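Local coordinates for putative sugar binding protein (Salmonella enterica subsp. enterica serovar Typhimurium, PDB 3KNZ) that probably binds phosphorylated sugars or related carbohydrate derivatives, as in the SIS-domain family, although its precise function has not been established, at residues Arg227-Ala232 with Glu259-Gly264; Gly236-Gly241 with Ile276-Gln281. One frame throughout, in Å; residues are numbered along the deposited sequence.

Contact 1 of 2, residues Arg227-Ala232 with Glu259-Gly264; sequences RLTGPA and EEFIHG
Phe-261 lays its side chain against Thr-229 and the base of Arg-227, and these three residues make up the contact between the end of strand 225-230 and the short helix 258-263. The firmer part is at the root of the phenylalanine, where OG1 of Thr-229 lies 4.0 Å from CB of Phe-261 and the two side chains cross at about a right angle. OG1 is placed there because it stands trans to the backbone N of Thr-229 (chi1 -168°), and it also makes a weak hydrogen bond to the carbonyl oxygen of Tyr-256, so this buried hydroxyl has a polar partner within an otherwise apolar setting. Further out the fit is slacker: CE1 of Phe-261 approaches CB of Arg-227 obliquely at 4.4 Å. Only 132 Å² is buried between the segments, and no hydrogen bond joins them. The strand lies next to edge strand 253-257 in a five-stranded parallel sheet of order 2-1-3-4-5, in which it is strand 1, as in SIS domains, and the helix belongs to the connection from strand 253-257 over strand 225-230 to strand 273-278. The side chain of Phe-261 also packs on Phe-269, Leu-275 and Leu-289, and its ring meets that of Tyr-256 with the planes at about 60°. Arg-227 starts toward the helix, but its guanidinium turns away to a salt bridge with Asp-225; a bound imidazole, probably from the crystallisation liquor, lies about 3 Å from the nearest atom of this side chain. The helix's other side is looser and more open: Glu-259, Glu-260 and the exposed His-263 make no contact with the strand. OE2 of Glu-259 is salt-bridged to Arg-285 of the same chain, and OE1 of Glu-260 is hydrogen-bonded to Ser-58 OG of the second subunit.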
# COMPACT_ATOMS: atom_id res chain seq x y z
N ARG A 227 -12.96 -12.72 -0.78
CA ARG A 227 -12.52 -11.42 -1.23
C ARG A 227 -13.53 -10.39 -0.71
O ARG A 227 -14.74 -10.58 -0.83
CB ARG A 227 -12.48 -11.40 -2.75
CG ARG A 227 -11.75 -12.58 -3.39
CD ARG A 227 -10.25 -12.52 -3.19
NE ARG A 227 -9.59 -13.71 -3.73
CZ ARG A 227 -8.27 -13.84 -3.90
NH1 ARG A 227 -7.45 -12.85 -3.62
NH2 ARG A 227 -7.78 -14.97 -4.40
N LEU A 228 -13.01 -9.31 -0.13
CA LEU A 228 -13.85 -8.26 0.40
C LEU A 228 -13.64 -7.01 -0.43
O LEU A 228 -12.51 -6.71 -0.79
CB LEU A 228 -13.44 -7.93 1.84
CG LEU A 228 -13.22 -9.11 2.76
CD1 LEU A 228 -12.97 -8.60 4.18
CD2 LEU A 228 -14.41 -10.05 2.72
N THR A 229 -14.71 -6.29 -0.74
CA THR A 229 -14.57 -5.06 -1.49
C THR A 229 -15.46 -3.98 -0.90
O THR A 229 -16.39 -4.27 -0.14
CB THR A 229 -14.93 -5.22 -2.98
OG1 THR A 229 -14.51 -4.05 -3.71
CG2 THR A 229 -16.42 -5.43 -3.15
N GLY A 230 -15.18 -2.74 -1.25
CA GLY A 230 -15.97 -1.62 -0.79
C GLY A 230 -15.48 -0.33 -1.40
O GLY A 230 -14.42 -0.30 -2.03
N PRO A 231 -16.25 0.74 -1.23
CA PRO A 231 -15.85 2.03 -1.77
C PRO A 231 -14.59 2.54 -1.08
O PRO A 231 -14.25 2.06 -0.01
CB PRO A 231 -17.04 2.95 -1.47
CG PRO A 231 -17.71 2.32 -0.31
CD PRO A 231 -17.52 0.83 -0.47
N ALA A 232 -13.91 3.49 -1.73
CA ALA A 232 -12.70 4.08 -1.20
C ALA A 232 -12.84 4.47 0.27
O ALA A 232 -11.95 4.20 1.08
CB ALA A 232 -12.33 5.31 -2.00
N GLU A 259 -13.07 -0.17 -7.40
CA GLU A 259 -12.58 -0.00 -8.78
C GLU A 259 -11.27 -0.73 -9.03
O GLU A 259 -11.04 -1.23 -10.12
CB GLU A 259 -12.46 1.48 -9.13
CG GLU A 259 -13.78 2.24 -9.07
CD GLU A 259 -14.80 1.78 -10.10
OE1 GLU A 259 -14.41 1.08 -11.06
OE2 GLU A 259 -15.99 2.12 -9.94
N GLU A 260 -10.40 -0.77 -8.03
CA GLU A 260 -9.16 -1.52 -8.17
C GLU A 260 -9.54 -2.98 -8.41
O GLU A 260 -8.93 -3.66 -9.24
CB GLU A 260 -8.30 -1.39 -6.91
CG GLU A 260 -7.78 -0.00 -6.69
CD GLU A 260 -6.95 0.47 -7.85
OE1 GLU A 260 -5.98 -0.22 -8.19
OE2 GLU A 260 -7.27 1.54 -8.41
N PHE A 261 -10.57 -3.43 -7.69
CA PHE A 261 -11.08 -4.78 -7.80
C PHE A 261 -11.60 -5.06 -9.21
O PHE A 261 -11.23 -6.06 -9.81
CB PHE A 261 -12.18 -5.01 -6.77
CG PHE A 261 -12.73 -6.39 -6.78
CD1 PHE A 261 -12.03 -7.43 -6.22
CD2 PHE A 261 -13.96 -6.65 -7.36
CE1 PHE A 261 -12.54 -8.71 -6.23
CE2 PHE A 261 -14.46 -7.92 -7.37
CZ PHE A 261 -13.75 -8.96 -6.81
N ILE A 262 -12.45 -4.18 -9.74
CA ILE A 262 -12.95 -4.36 -11.09
C ILE A 262 -11.78 -4.40 -12.09
O ILE A 262 -11.71 -5.27 -12.96
CB ILE A 262 -13.89 -3.21 -11.51
CG1 ILE A 262 -15.19 -3.25 -10.68
CG2 ILE A 262 -14.21 -3.30 -12.99
CD1 ILE A 262 -15.95 -4.55 -10.77
N HIS A 263 -10.87 -3.44 -11.94
CA HIS A 263 -9.74 -3.31 -12.84
C HIS A 263 -8.80 -4.53 -12.86
O HIS A 263 -8.21 -4.84 -13.90
CB HIS A 263 -8.98 -2.02 -12.52
CG HIS A 263 -7.89 -1.70 -13.49
ND1 HIS A 263 -6.55 -1.74 -13.15
CD2 HIS A 263 -7.93 -1.36 -14.80
CE1 HIS A 263 -5.82 -1.42 -14.20
NE2 HIS A 263 -6.63 -1.19 -15.22
N GLY A 264 -8.67 -5.22 -11.73
CA GLY A 264 -7.83 -6.42 -11.65
C GLY A 264 -8.61 -7.68 -11.28
O GLY A 264 -8.07 -8.58 -10.64

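Contact 2 of 2, residues Gly236-Gly241 with Ile276-Gln281; sequences GTVQEG and IMLDPQ
In the three-layer alpha/beta/alpha arrangement of the second SIS-like half of the chain, helix 235-249 packs across one face of the parallel sheet, and here its first turns meet the end of strand 273-278. The contact is wholly apolar and small, burying 97 Å², and it is carried by a single leucine branch set against two consecutive helix residues. Leu-278 is directed at the helix, with CG trans to its own carbonyl carbon (chi1 -58°) and CD1 reaching forward. That methyl lies 3.6 Å from CG1 of Val-238, a close van der Waals approach; CG of Leu-278 follows at 4.1 Å from the same CG1. The side chains of Val-238 and Leu-278 run past one another in opposite directions, so they touch along their flanks. One residue earlier, CG2 of Thr-237 comes to 3.9 Å from CD1 of Leu-278. The threonine presents its methyl rather than its hydroxyl because CG2 is the branch trans to the backbone N. CG1 of Val-238 and CG2 of Thr-237 are themselves 5.1 Å apart, and the leucine methyl touches both. The backbones stay well separated, with 8.4 Å between CA of Val-238 and CA of Leu-278. Around this buried point, Val-238 also rests on Leu-228 of the adjacent strand 225-230, Leu-278 packs on Leu-234 and on Ile-303 of strand 300-304, and helix 326-339 supplies Ile-330 beside Thr-237.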
# COMPACT_ATOMS: atom_id res chain seq x y z
N GLY A 236 -9.87 1.11 4.53
CA GLY A 236 -9.26 0.67 5.79
C GLY A 236 -10.06 -0.46 6.42
O GLY A 236 -9.49 -1.39 7.00
N THR A 237 -11.38 -0.38 6.27
CA THR A 237 -12.31 -1.38 6.80
C THR A 237 -12.16 -2.76 6.19
O THR A 237 -12.09 -3.75 6.92
CB THR A 237 -13.76 -0.94 6.56
OG1 THR A 237 -13.95 0.37 7.11
CG2 THR A 237 -14.74 -1.93 7.19
N VAL A 238 -12.12 -2.85 4.86
CA VAL A 238 -11.96 -4.15 4.18
C VAL A 238 -10.54 -4.69 4.32
O VAL A 238 -10.34 -5.90 4.30
CB VAL A 238 -12.38 -4.11 2.67
CG1 VAL A 238 -13.87 -3.75 2.55
CG2 VAL A 238 -11.53 -3.15 1.88
N GLN A 239 -9.56 -3.80 4.49
CA GLN A 239 -8.18 -4.22 4.72
C GLN A 239 -8.04 -4.89 6.08
O GLN A 239 -7.45 -5.98 6.19
CB GLN A 239 -7.23 -3.02 4.62
CG GLN A 239 -7.00 -2.56 3.21
CD GLN A 239 -6.03 -3.46 2.48
OE1 GLN A 239 -4.84 -3.49 2.79
NE2 GLN A 239 -6.52 -4.18 1.48
N GLU A 240 -8.59 -4.25 7.11
CA GLU A 240 -8.55 -4.77 8.47
C GLU A 240 -9.40 -6.01 8.60
O GLU A 240 -9.01 -6.96 9.27
CB GLU A 240 -9.03 -3.71 9.47
CG GLU A 240 -9.18 -4.20 10.92
CD GLU A 240 -7.86 -4.63 11.56
OE1 GLU A 240 -6.81 -4.52 10.90
OE2 GLU A 240 -7.89 -5.07 12.73
N GLY A 241 -10.56 -6.00 7.97
CA GLY A 241 -11.43 -7.16 7.99
C GLY A 241 -10.74 -8.34 7.32
O GLY A 241 -10.86 -9.48 7.77
N ILE A 276 -17.61 -10.58 -0.38
CA ILE A 276 -18.34 -9.86 0.63
C ILE A 276 -18.15 -8.43 0.19
O ILE A 276 -17.03 -7.97 -0.02
CB ILE A 276 -17.81 -10.08 2.05
CG1 ILE A 276 -17.98 -11.55 2.46
CG2 ILE A 276 -18.56 -9.18 3.02
CD1 ILE A 276 -17.44 -11.90 3.84
N MSE A 277 -19.26 -7.74 -0.01
CA MSE A 277 -19.22 -6.39 -0.54
C MSE A 277 -19.92 -5.47 0.43
O MSE A 277 -20.95 -5.83 1.01
CB MSE A 277 -19.96 -6.39 -1.88
CG MSE A 277 -19.61 -5.25 -2.81
SE MSE A 277 -20.67 -5.35 -4.44
CE MSE A 277 -20.68 -7.27 -4.70
N LEU A 278 -19.34 -4.29 0.63
CA LEU A 278 -19.91 -3.27 1.50
C LEU A 278 -20.63 -2.25 0.63
O LEU A 278 -20.02 -1.63 -0.26
CB LEU A 278 -18.82 -2.58 2.32
CG LEU A 278 -17.96 -3.49 3.20
CD1 LEU A 278 -16.93 -2.68 4.00
CD2 LEU A 278 -18.85 -4.30 4.14
N ASP A 279 -21.93 -2.10 0.87
CA ASP A 279 -22.75 -1.15 0.13
C ASP A 279 -23.36 -0.12 1.08
O ASP A 279 -24.52 -0.22 1.45
CB ASP A 279 -23.89 -1.86 -0.62
CG ASP A 279 -23.39 -2.70 -1.78
OD1 ASP A 279 -23.01 -3.88 -1.56
OD2 ASP A 279 -23.43 -2.21 -2.93
N PRO A 280 -22.57 0.89 1.47
CA PRO A 280 -23.12 1.90 2.37
C PRO A 280 -24.30 2.66 1.76
O PRO A 280 -25.20 3.08 2.49
CB PRO A 280 -21.93 2.85 2.62
CG PRO A 280 -20.89 2.50 1.60
CD PRO A 280 -21.14 1.10 1.16
N GLN A 281 -24.32 2.81 0.45
CA GLN A 281 -25.40 3.52 -0.21
C GLN A 281 -25.62 2.98 -1.62
O GLN A 281 -24.77 2.28 -2.16
CB GLN A 281 -25.08 5.01 -0.25
CG GLN A 281 -23.71 5.31 -0.84
CD GLN A 281 -23.33 6.76 -0.68
OE1 GLN A 281 -24.00 7.51 0.03
NE2 GLN A 281 -22.24 7.16 -1.32

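How the contacts relate
From the N-terminal end, strand 225-230 is followed by helix 235-249, edge strand 253-257, helix 258-263 and strand 273-278, so the four segments alternate along the chain and the two contacts cross. Contact 1 closes a loop of 26 residues between 227-232 and 259-264; contact 2 closes one of 34 residues between 236-241 and 276-281. Their strands are neighbours in one parallel sheet, joined by backbone hydrogen bonds, among them Ile-276 N with Arg-227 O (2.9 Å). Contact 1 fixes helix 258-263 to one face and contact 2 fixes helix 235-249 to the opposite face, their centres about 10 Å apart.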